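Local structure of YycN protein (Bacillus subtilis, 1ON0) at residues K22-A25 against E26-K30; T33-P36 against E37-Q40. The protein is a putative acetyltransferase of the GNAT family that forms homodimers and probably transfers an acyl group to a substrate not yet identified. All coordinates share one frame; numbering follows the deposited sequence.

Contact 1 of 2, residues K22-A25 against E26-K30; sequences KHYA and EEKVK
Tyr24 and Lys28 run side by side one turn apart on helix 10-31, the first long helix of this GNAT fold. Lys28 CG lies over one face of the phenol ring, a CH-pi contact 4.2 Å from the ring centroid and shifted toward the rim. The first torsion of Lys28 (chi1 -77°), with CG beside the backbone N, sets that atom over the ring, and a bend at the second torsion carries the rest of the chain along the ring toward the hydroxyl. This flank is tight: Phe47 packs edge-to-face on Tyr24, and Ala25 is buried against Ala39.

A second packed flank is polar. His23 and Glu27 meet obliquely, ring and carboxylate planes 68° apart, and the bond from His23 NE2 to Glu27 OE1 is weak, 3.2 Å long and bent to 124° at the hydrogen. The stronger hold on the buried carboxylate is the hydrogen bond between Glu27 OE2 and His132; with His23 adding its weak one, the two probably restrict its rotation, while Phe130 and Asn133 touch the same side chain. The open side belongs to Lys22, exposed and packed on Arg101 of the second subunit. Beneath all of this runs the regular helical backbone, with Lys28 N bonded to Tyr24 O at 2.8 Å. Near the far end of the ring, Lys28 CE comes to 3.1 Å from Tyr24 OH.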
loop_
_atom_site.group_PDB
_atom_site.type_symbol
_atom_site.label_atom_id
_atom_site.label_comp_id
_atom_site.label_asym_id
_atom_site.label_seq_id
_atom_site.Cartn_x
_atom_site.Cartn_y
_atom_site.Cartn_z
ATOM N N LYS B 22 -11.002 22.018 13.675
ATOM C CA LYS B 22 -9.678 22.625 13.751
ATOM C C LYS B 22 -8.960 22.471 12.413
ATOM O O LYS B 22 -8.225 23.347 11.965
ATOM C CB LYS B 22 -8.869 21.954 14.862
ATOM C CG LYS B 22 -7.422 22.403 14.945
ATOM C CD LYS B 22 -6.644 21.546 15.931
ATOM C CE LYS B 22 -6.724 20.069 15.579
ATOM N NZ LYS B 22 -5.926 19.278 16.551
ATOM N N HIS B 23 -9.185 21.337 11.779
ATOM C CA HIS B 23 -8.569 21.054 10.496
ATOM C C HIS B 23 -9.129 21.943 9.377
ATOM O O HIS B 23 -8.384 22.439 8.526
ATOM C CB HIS B 23 -8.779 19.574 10.160
ATOM C CG HIS B 23 -8.115 19.150 8.896
ATOM N ND1 HIS B 23 -6.749 19.005 8.789
ATOM C CD2 HIS B 23 -8.617 18.917 7.663
ATOM C CE1 HIS B 23 -6.439 18.709 7.542
ATOM N NE2 HIS B 23 -7.556 18.650 6.836
ATOM N N TYR B 24 -10.443 22.130 9.379
ATOM C CA TYR B 24 -11.114 22.950 8.365
ATOM C C TYR B 24 -10.628 24.404 8.392
ATOM O O TYR B 24 -10.482 25.043 7.357
ATOM C CB TYR B 24 -12.627 22.923 8.592
ATOM C CG TYR B 24 -13.417 23.417 7.411
ATOM C CD1 TYR B 24 -13.388 22.728 6.198
ATOM C CD2 TYR B 24 -14.187 24.577 7.498
ATOM C CE1 TYR B 24 -14.106 23.176 5.101
ATOM C CE2 TYR B 24 -14.911 25.038 6.409
ATOM C CZ TYR B 24 -14.868 24.330 5.209
ATOM O OH TYR B 24 -15.596 24.769 4.124
ATOM N N ALA B 25 -10.393 24.919 9.593
ATOM C CA ALA B 25 -9.920 26.278 9.745
ATOM C C ALA B 25 -8.544 26.384 9.098
ATOM O O ALA B 25 -8.242 27.356 8.400
ATOM C CB ALA B 25 -9.841 26.645 11.216
ATOM N N GLU B 26 -7.714 25.373 9.320
ATOM C CA GLU B 26 -6.368 25.349 8.764
ATOM C C GLU B 26 -6.452 25.300 7.231
ATOM O O GLU B 26 -5.647 25.914 6.538
ATOM C CB GLU B 26 -5.630 24.133 9.339
ATOM C CG GLU B 26 -4.244 23.829 8.782
ATOM C CD GLU B 26 -3.752 22.440 9.218
ATOM O OE1 GLU B 26 -3.796 22.154 10.438
ATOM O OE2 GLU B 26 -3.324 21.644 8.345
ATOM N N GLU B 27 -7.444 24.589 6.710
ATOM C CA GLU B 27 -7.617 24.479 5.269
ATOM C C GLU B 27 -8.097 25.805 4.685
ATOM O O GLU B 27 -7.658 26.233 3.616
ATOM C CB GLU B 27 -8.633 23.390 4.933
ATOM C CG GLU B 27 -8.233 21.985 5.324
ATOM C CD GLU B 27 -7.270 21.351 4.342
ATOM O OE1 GLU B 27 -7.440 20.146 4.057
ATOM O OE2 GLU B 27 -6.352 22.046 3.860
ATOM N N LYS B 28 -9.008 26.456 5.383
ATOM C CA LYS B 28 -9.512 27.720 4.892
ATOM C C LYS B 28 -8.429 28.786 4.882
ATOM O O LYS B 28 -8.381 29.618 3.968
ATOM C CB LYS B 28 -10.713 28.152 5.721
ATOM C CG LYS B 28 -11.980 27.389 5.341
ATOM C CD LYS B 28 -12.414 27.815 3.950
ATOM C CE LYS B 28 -13.674 27.129 3.512
ATOM N NZ LYS B 28 -14.217 27.793 2.308
ATOM N N VAL B 29 -7.552 28.761 5.886
ATOM C CA VAL B 29 -6.457 29.731 5.943
ATOM C C VAL B 29 -5.466 29.441 4.829
ATOM O O VAL B 29 -4.994 30.360 4.164
ATOM C CB VAL B 29 -5.700 29.675 7.270
ATOM C CG1 VAL B 29 -4.462 30.558 7.188
ATOM C CG2 VAL B 29 -6.600 30.137 8.395
ATOM N N LYS B 30 -5.162 28.160 4.630
ATOM C CA LYS B 30 -4.234 27.763 3.587
ATOM C C LYS B 30 -4.738 28.229 2.232
ATOM O O LYS B 30 -3.985 28.762 1.420
ATOM C CB LYS B 30 -4.030 26.239 3.575
ATOM C CG LYS B 30 -3.284 25.690 4.780
ATOM C CD LYS B 30 -3.007 24.186 4.661
ATOM C CE LYS B 30 -2.027 23.862 3.553
ATOM N NZ LYS B 30 -1.917 22.386 3.367
#

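Contact 2 of 2, residues T33-P36 against E37-Q40; sequences TWLP and EDAQ
Leu35 O takes two backbone hydrogen bonds at the start of helix 36-50. Ala39 N approaches nearly along the C=O axis, 2.7 Å away and almost straight at its hydrogen (174°), whereas Asp38 N, at 2.8 Å, sits above the carbonyl plane and makes a more bent bond. One oxygen thus ties the incoming loop to two successive residues, Asp38 and Ala39, near the start of the helix.

Beside this carbonyl the side chains of Leu35, Glu37 and Asp38 point the same way. Glu37 CG stands between its own backbone N and carbonyl carbon (chi1 60°), and a bend at the next torsion folds the carboxylate back over the loop, bringing OE1 to 3.6 Å from Leu35 CB. Asp38 OD1 comes equally close to Leu35 CD1, 3.6 Å, so both acids lie against the leucine. A water links Leu35 and Asp38: it accepts from Leu35 N at 2.8 Å and donates to Asp38 OD1 at 2.7 Å, closing a bridge between the loop backbone and the aspartate.

Toward helix 10-31, Trp34 CE3 approaches the carbonyl of buried Ala39 obliquely, 3.8 Å from Ala39 O. Trp34 also touches Leu42 and Val46 farther along its own side of the connection, and Lys28 of helix 10-31 meets the indole as a cation-pi partner. Pro36 rests on Val29 of that helix. The arrangement forms the short connection between the two helices that lie between strands 4-7 and 60-66, the alpha1-alpha2 order of the GNAT fold.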
loop_
_atom_site.group_PDB
_atom_site.type_symbol
_atom_site.label_atom_id
_atom_site.label_comp_id
_atom_site.label_asym_id
_atom_site.label_seq_id
_atom_site.Cartn_x
_atom_site.Cartn_y
_atom_site.Cartn_z
ATOM N N THR B 33 -8.786 31.739 2.103
ATOM C CA THR B 33 -10.180 32.129 2.290
ATOM C C THR B 33 -10.430 32.858 3.606
ATOM O O THR B 33 -11.031 33.938 3.615
ATOM C CB THR B 33 -11.113 30.897 2.200
ATOM O OG1 THR B 33 -10.854 30.207 0.971
ATOM C CG2 THR B 33 -12.579 31.326 2.229
ATOM N N TRP B 34 -9.981 32.276 4.715
ATOM C CA TRP B 34 -10.186 32.911 6.014
ATOM C C TRP B 34 -8.882 33.310 6.650
ATOM O O TRP B 34 -7.883 32.607 6.518
ATOM C CB TRP B 34 -10.913 31.989 6.992
ATOM C CG TRP B 34 -12.282 31.559 6.575
ATOM C CD1 TRP B 34 -13.120 32.191 5.696
ATOM C CD2 TRP B 34 -13.006 30.437 7.081
ATOM N NE1 TRP B 34 -14.324 31.533 5.632
ATOM C CE2 TRP B 34 -14.285 30.456 6.479
ATOM C CE3 TRP B 34 -12.704 29.423 8.001
ATOM C CZ2 TRP B 34 -15.257 29.494 6.760
ATOM C CZ3 TRP B 34 -13.671 28.465 8.278
ATOM C CH2 TRP B 34 -14.936 28.513 7.663
ATOM N N LEU B 35 -8.899 34.442 7.344
ATOM C CA LEU B 35 -7.718 34.940 8.042
ATOM C C LEU B 35 -7.522 34.086 9.286
ATOM O O LEU B 35 -8.492 33.670 9.915
ATOM C CB LEU B 35 -7.931 36.394 8.481
ATOM C CG LEU B 35 -8.351 37.386 7.391
ATOM C CD1 LEU B 35 -8.846 38.671 8.037
ATOM C CD2 LEU B 35 -7.165 37.658 6.477
ATOM N N PRO B 36 -6.270 33.811 9.650
ATOM C CA PRO B 36 -5.924 33.007 10.826
ATOM C C PRO B 36 -6.750 33.351 12.074
ATOM O O PRO B 36 -7.350 32.476 12.697
ATOM C CB PRO B 36 -4.445 33.313 11.013
ATOM C CG PRO B 36 -3.960 33.433 9.603
ATOM C CD PRO B 36 -5.062 34.243 8.924
ATOM N N GLU B 37 -6.771 34.632 12.429
ATOM C CA GLU B 37 -7.498 35.116 13.605
ATOM C C GLU B 37 -8.978 34.772 13.553
ATOM O O GLU B 37 -9.646 34.659 14.586
ATOM C CB GLU B 37 -7.353 36.637 13.732
ATOM C CG GLU B 37 -7.901 37.405 12.531
ATOM C CD GLU B 37 -6.806 37.925 11.617
ATOM O OE1 GLU B 37 -5.867 37.155 11.308
ATOM O OE2 GLU B 37 -6.895 39.103 11.196
ATOM N N ASP B 38 -9.486 34.614 12.340
ATOM C CA ASP B 38 -10.889 34.293 12.139
ATOM C C ASP B 38 -11.101 32.778 12.075
ATOM O O ASP B 38 -11.930 32.231 12.797
ATOM C CB ASP B 38 -11.392 34.956 10.843
ATOM C CG ASP B 38 -11.336 36.481 10.892
ATOM O OD1 ASP B 38 -11.528 37.115 9.831
ATOM O OD2 ASP B 38 -11.111 37.049 11.982
ATOM N N ALA B 39 -10.329 32.119 11.215
ATOM C CA ALA B 39 -10.391 30.670 10.981
ATOM C C ALA B 39 -11.109 29.806 12.018
ATOM O O ALA B 39 -12.159 29.230 11.735
ATOM C CB ALA B 39 -8.980 30.127 10.765
ATOM N N GLN B 40 -10.528 29.707 13.209
ATOM C CA GLN B 40 -11.082 28.896 14.293
ATOM C C GLN B 40 -12.559 29.130 14.574
ATOM O O GLN B 40 -13.348 28.186 14.597
ATOM C CB GLN B 40 -10.282 29.135 15.570
ATOM C CG GLN B 40 -8.888 28.548 15.547
ATOM C CD GLN B 40 -8.069 28.961 16.762
ATOM O OE1 GLN B 40 -7.475 30.047 16.794
ATOM N NE2 GLN B 40 -8.052 28.104 17.784
HETATM O O HOH W 1 -11.315 35.824 7.461
#

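In the fold
Contact 1, near the end of helix 10-31, and contact 2, at the start of helix 36-50, follow in series along the chain, their centres about 8 Å apart. The short loop between them lets the chain fold back so that the two helices pack together. A probable hydrogen bond joins Lys28 O to Trp34 N at 3.2 Å, and Val29 CG2 lies 3.4 Å from Ala39 CB, where the alanine methyl lets the valine come close. Contact 1 also borders the second subunit, through residues such as Glu26 and Lys30, whereas no other chain of the assembly reaches contact 2, a surface contact whose centre is about 20 Å from the centre of the chain, against about 13 Å for contact 1.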